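Local coordinates for protein tryparedoxin (Leishmania major, PDB 3S9F) that probably works as a thioredoxin-fold disulfide reductase, passing electrons through a redox-active cysteine pair in the parasite's peroxide detoxification pathway, at residues Val51-Ala57 against Ile129-Leu135; Glu84-Ala88 against Met104-Ile109. All coordinates share one frame; numbering follows the deposited sequence.

In the fold
Both contacts lie in the buried centre of the thioredoxin fold, their centres about 9 Å apart, and they build one mixed sheet. Contact 1 pairs strand 50-56 with strand 131-136 antiparallel; contact 2 pairs strand 83-89 with strand 107-108 in parallel, inside a beta-alpha-beta unit nested in the loop that contact 1 closes. Strands 50-56 and 83-89 are neighbours, and F52 O and Y54 O probably accept hydrogen bonds from I86 N and A88 N. Contact 1 has six backbone hydrogen bonds between strands rich in aromatic and branched residues. Contact 2 has three, and relies more on one tryptophan face, with a carboxylate and a hydroxyl turned back onto the backbone.

Contact 1 (Val51-Ala57 against Ile129-Leu135); sequences VFFYFSA and IPTLIGL
The central antiparallel strand pair of the thioredoxin fold ends here at the cis-proline loop: I129 is joined to P130 by a cis peptide, and P130 also touches C63 of the CxxC pair, whose thiols are free here (C60 and C63 form a disulfide in a structure of this protein). Three hydrogen-bonded pairs, V51 with L135, F53 with I133 and F55 with T131, each exchange two N-H...O bonds; F55 N reaches T131 O at 2.8 Å. Between them, G134 lets the F52 ring lean over the partner strand, with F52 CD2 3.4 Å from G134 CA. On that same face L132 CD1 lies 3.6 Å from Y54 CD2. Y54 CG stands anti to the backbone N (chi1 179°), which carries the ring toward P130, whose CB is 3.8 Å from Y54 OH; that hydroxyl bonds to T67. The other face takes F53 and F55. L135 CD2 meets F53 CD2 at 3.8 Å, and F55 CE1 lies 3.7 Å from I133 CG1, while the edge of the F55 ring faces T131 O. Helix 114-123 covers both phenylalanines. Alternate residues thus pair their amides here, F52 and Y54 bond to strand 83-89, and mostly apolar side chains fill both faces, with the cis-proline next to C63.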
# COMPACT_ATOMS: atom_id res chain seq x y z
N VAL A 51 7.91 -13.73 -5.55
CA VAL A 51 8.17 -12.92 -4.36
C VAL A 51 7.60 -13.67 -3.17
O VAL A 51 6.51 -14.21 -3.25
CB VAL A 51 7.54 -11.47 -4.48
CG1 VAL A 51 7.58 -10.75 -3.11
CG2 VAL A 51 8.28 -10.61 -5.51
N PHE A 52 8.34 -13.70 -2.06
CA PHE A 52 7.87 -14.36 -0.85
C PHE A 52 7.64 -13.33 0.22
O PHE A 52 8.45 -12.43 0.39
CB PHE A 52 8.92 -15.34 -0.33
CG PHE A 52 9.12 -16.52 -1.21
CD1 PHE A 52 10.07 -16.50 -2.24
CD2 PHE A 52 8.37 -17.67 -1.00
CE1 PHE A 52 10.25 -17.62 -3.06
CE2 PHE A 52 8.55 -18.79 -1.81
CZ PHE A 52 9.49 -18.76 -2.84
N PHE A 53 6.53 -13.45 0.94
CA PHE A 53 6.41 -12.76 2.24
C PHE A 53 6.88 -13.73 3.31
O PHE A 53 6.43 -14.88 3.37
CB PHE A 53 4.97 -12.35 2.51
CG PHE A 53 4.48 -11.24 1.64
CD1 PHE A 53 5.06 -9.97 1.73
CD2 PHE A 53 3.44 -11.45 0.74
CE1 PHE A 53 4.61 -8.94 0.94
CE2 PHE A 53 2.98 -10.41 -0.06
CZ PHE A 53 3.58 -9.16 0.03
N TYR A 54 7.80 -13.29 4.18
CA TYR A 54 8.31 -14.15 5.23
C TYR A 54 7.79 -13.60 6.55
O TYR A 54 8.14 -12.47 6.93
CB TYR A 54 9.84 -14.12 5.24
CG TYR A 54 10.49 -14.97 6.31
CD1 TYR A 54 11.58 -14.48 7.04
CD2 TYR A 54 10.03 -16.27 6.58
CE1 TYR A 54 12.20 -15.28 8.05
CE2 TYR A 54 10.62 -17.06 7.57
CZ TYR A 54 11.71 -16.56 8.28
OH TYR A 54 12.28 -17.36 9.24
N PHE A 55 6.92 -14.37 7.20
CA PHE A 55 6.32 -13.97 8.49
C PHE A 55 7.15 -14.58 9.58
O PHE A 55 7.27 -15.80 9.66
CB PHE A 55 4.86 -14.47 8.55
CG PHE A 55 3.97 -13.90 7.45
CD1 PHE A 55 3.95 -14.47 6.16
CD2 PHE A 55 3.21 -12.77 7.69
CE1 PHE A 55 3.16 -13.93 5.14
CE2 PHE A 55 2.39 -12.21 6.70
CZ PHE A 55 2.36 -12.80 5.40
N SER A 56 7.77 -13.74 10.42
CA SER A 56 8.68 -14.25 11.42
C SER A 56 8.82 -13.18 12.50
O SER A 56 8.33 -12.06 12.34
CB SER A 56 10.04 -14.54 10.79
OG SER A 56 10.86 -15.23 11.70
N ALA A 57 9.50 -13.51 13.59
CA ALA A 57 9.74 -12.54 14.67
C ALA A 57 11.00 -12.93 15.42
O ALA A 57 11.33 -14.14 15.54
CB ALA A 57 8.56 -12.50 15.63
N ILE A 129 4.17 -18.85 13.03
CA ILE A 129 5.40 -18.44 12.36
C ILE A 129 6.50 -19.45 12.75
O ILE A 129 6.36 -20.13 13.77
CB ILE A 129 5.79 -16.97 12.68
CG1 ILE A 129 5.80 -16.71 14.20
CG2 ILE A 129 4.85 -15.99 11.96
CD1 ILE A 129 6.44 -15.35 14.56
N PRO A 130 7.56 -19.59 11.93
CA PRO A 130 7.84 -18.96 10.64
C PRO A 130 6.93 -19.50 9.53
O PRO A 130 6.61 -20.69 9.52
CB PRO A 130 9.29 -19.34 10.35
CG PRO A 130 9.48 -20.67 11.06
CD PRO A 130 8.59 -20.60 12.30
N THR A 131 6.47 -18.60 8.67
CA THR A 131 5.66 -18.99 7.51
C THR A 131 6.19 -18.25 6.29
O THR A 131 6.52 -17.06 6.38
CB THR A 131 4.15 -18.69 7.71
OG1 THR A 131 3.62 -19.58 8.72
CG2 THR A 131 3.35 -18.93 6.42
N LEU A 132 6.28 -18.96 5.17
CA LEU A 132 6.74 -18.37 3.93
C LEU A 132 5.67 -18.58 2.85
O LEU A 132 5.27 -19.72 2.58
CB LEU A 132 8.10 -19.01 3.59
CG LEU A 132 9.17 -18.47 2.67
CD1 LEU A 132 9.63 -17.05 3.06
CD2 LEU A 132 10.36 -19.46 2.71
N ILE A 133 5.20 -17.47 2.28
CA ILE A 133 4.12 -17.46 1.29
C ILE A 133 4.75 -16.92 0.02
O ILE A 133 5.25 -15.79 -0.01
CB ILE A 133 2.95 -16.52 1.70
CG1 ILE A 133 2.34 -16.87 3.08
CG2 ILE A 133 1.83 -16.54 0.60
CD1 ILE A 133 1.63 -18.19 3.13
N GLY A 134 4.72 -17.73 -1.04
CA GLY A 134 5.29 -17.37 -2.34
C GLY A 134 4.20 -17.01 -3.34
O GLY A 134 3.14 -17.65 -3.40
N LEU A 135 4.47 -15.97 -4.11
CA LEU A 135 3.54 -15.52 -5.12
C LEU A 135 4.22 -15.01 -6.37
O LEU A 135 5.36 -14.60 -6.35
CB LEU A 135 2.62 -14.45 -4.56
CG LEU A 135 3.26 -13.23 -3.92
CD1 LEU A 135 2.47 -12.00 -4.14
CD2 LEU A 135 3.46 -13.48 -2.45

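Contact 2 (Glu84-Ala88 against Met104-Ile109); sequences EIILA and MPWLSI
The W106 indole is sandwiched: M104 CB and P105 CD lie over one face, and I85 covers the other, its CG2 3.8 Å from the centroid of the five-membered ring and 4° off the normal, a CH-pi contact. Y74 of helix 61-77 meets this indole edge-to-face. The setting is the parallel pairing of a beta-alpha-beta unit, strand 83-89, helix 94-101 and strand 107-108. W106 CG sits between its own backbone N and carbonyl carbon (chi1 50°), bringing the ring back across I85; its buried NE1 has no partner in the model. The backbones are joined by L107 N to I85 O, L87 N to L107 O at 2.8 Å, and I109 N to L87 O. Beyond its CB on the indole face, the extended, flexible M104 chain brings SD to 3.8 Å from L87 CD2. On the opposite face of the sheet, I86 CG2 packs against I109 CG1 at 3.7 Å. E84 CG, anti to the backbone N (chi1 -174°), rests 3.6 Å from L107 CD1; the bend at chi2 turns the carboxylate back, where OE2 accepts from I85 N and bonds Y74 OH, partners that suit a buried carboxylate. S108 OG donates to I109 O at 2.7 Å, from above the carbonyl plane.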
# COMPACT_ATOMS: atom_id res chain seq x y z
N GLU A 84 12.56 -12.83 -4.79
CA GLU A 84 12.85 -11.86 -3.74
C GLU A 84 12.12 -12.25 -2.48
O GLU A 84 11.12 -12.98 -2.53
CB GLU A 84 12.46 -10.43 -4.21
CG GLU A 84 12.87 -9.30 -3.25
CD GLU A 84 14.35 -9.33 -2.91
OE1 GLU A 84 15.13 -8.66 -3.62
OE2 GLU A 84 14.73 -10.03 -1.94
N ILE A 85 12.61 -11.79 -1.33
CA ILE A 85 11.90 -12.05 -0.08
C ILE A 85 11.61 -10.73 0.60
O ILE A 85 12.47 -9.82 0.61
CB ILE A 85 12.66 -13.01 0.87
CG1 ILE A 85 12.82 -14.40 0.19
CG2 ILE A 85 11.87 -13.21 2.19
CD1 ILE A 85 13.62 -15.40 1.02
N ILE A 86 10.40 -10.63 1.14
CA ILE A 86 10.01 -9.44 1.90
C ILE A 86 9.62 -9.85 3.31
O ILE A 86 8.66 -10.60 3.49
CB ILE A 86 8.80 -8.71 1.24
CG1 ILE A 86 9.13 -8.29 -0.19
CG2 ILE A 86 8.39 -7.49 2.13
CD1 ILE A 86 7.92 -7.81 -1.02
N LEU A 87 10.36 -9.37 4.30
CA LEU A 87 9.98 -9.60 5.71
C LEU A 87 8.65 -8.94 6.06
O LEU A 87 8.43 -7.77 5.75
CB LEU A 87 11.09 -9.09 6.64
CG LEU A 87 10.77 -9.21 8.14
CD1 LEU A 87 10.70 -10.70 8.59
CD2 LEU A 87 11.85 -8.46 8.94
N ALA A 88 7.75 -9.74 6.67
CA ALA A 88 6.48 -9.23 7.21
C ALA A 88 6.54 -9.58 8.69
O ALA A 88 6.11 -10.67 9.13
CB ALA A 88 5.30 -9.89 6.51
N MET A 104 19.18 -10.29 7.96
CA MET A 104 18.58 -10.71 6.67
C MET A 104 19.11 -9.92 5.49
O MET A 104 19.33 -8.72 5.60
CB MET A 104 17.07 -10.56 6.74
CG MET A 104 16.44 -11.37 7.85
SD MET A 104 14.74 -10.85 8.09
CE MET A 104 14.35 -11.89 9.48
N PRO A 105 19.31 -10.59 4.36
CA PRO A 105 19.85 -9.95 3.16
C PRO A 105 18.77 -9.44 2.21
O PRO A 105 19.09 -8.89 1.17
CB PRO A 105 20.58 -11.10 2.47
CG PRO A 105 19.90 -12.30 2.92
CD PRO A 105 19.43 -12.05 4.31
N TRP A 106 17.52 -9.64 2.57
CA TRP A 106 16.41 -9.28 1.71
C TRP A 106 15.69 -7.99 2.11
O TRP A 106 16.25 -7.15 2.77
CB TRP A 106 15.44 -10.46 1.60
CG TRP A 106 15.07 -11.03 2.90
CD1 TRP A 106 14.28 -10.45 3.84
CD2 TRP A 106 15.44 -12.30 3.42
NE1 TRP A 106 14.14 -11.27 4.91
CE2 TRP A 106 14.84 -12.42 4.68
CE3 TRP A 106 16.23 -13.35 2.96
CZ2 TRP A 106 15.01 -13.54 5.47
CZ3 TRP A 106 16.38 -14.45 3.73
CH2 TRP A 106 15.78 -14.54 4.98
N LEU A 107 14.45 -7.85 1.66
CA LEU A 107 13.66 -6.64 1.87
C LEU A 107 12.74 -6.72 3.09
O LEU A 107 12.52 -7.77 3.60
CB LEU A 107 12.77 -6.38 0.66
CG LEU A 107 13.42 -6.35 -0.73
CD1 LEU A 107 12.45 -6.06 -1.83
CD2 LEU A 107 14.49 -5.34 -0.71
N SER A 108 12.17 -5.59 3.50
CA SER A 108 11.16 -5.65 4.57
C SER A 108 10.06 -4.63 4.35
O SER A 108 10.27 -3.54 3.85
CB SER A 108 11.79 -5.41 5.97
OG SER A 108 10.84 -5.56 7.02
N ILE A 109 8.86 -4.99 4.76
CA ILE A 109 7.85 -3.97 5.02
C ILE A 109 8.37 -3.15 6.22
O ILE A 109 8.85 -3.72 7.20
CB ILE A 109 6.52 -4.67 5.37
CG1 ILE A 109 5.99 -5.44 4.14
CG2 ILE A 109 5.49 -3.65 5.90
CD1 ILE A 109 4.91 -6.50 4.48
O HOH W 1 7.58 -6.06 8.64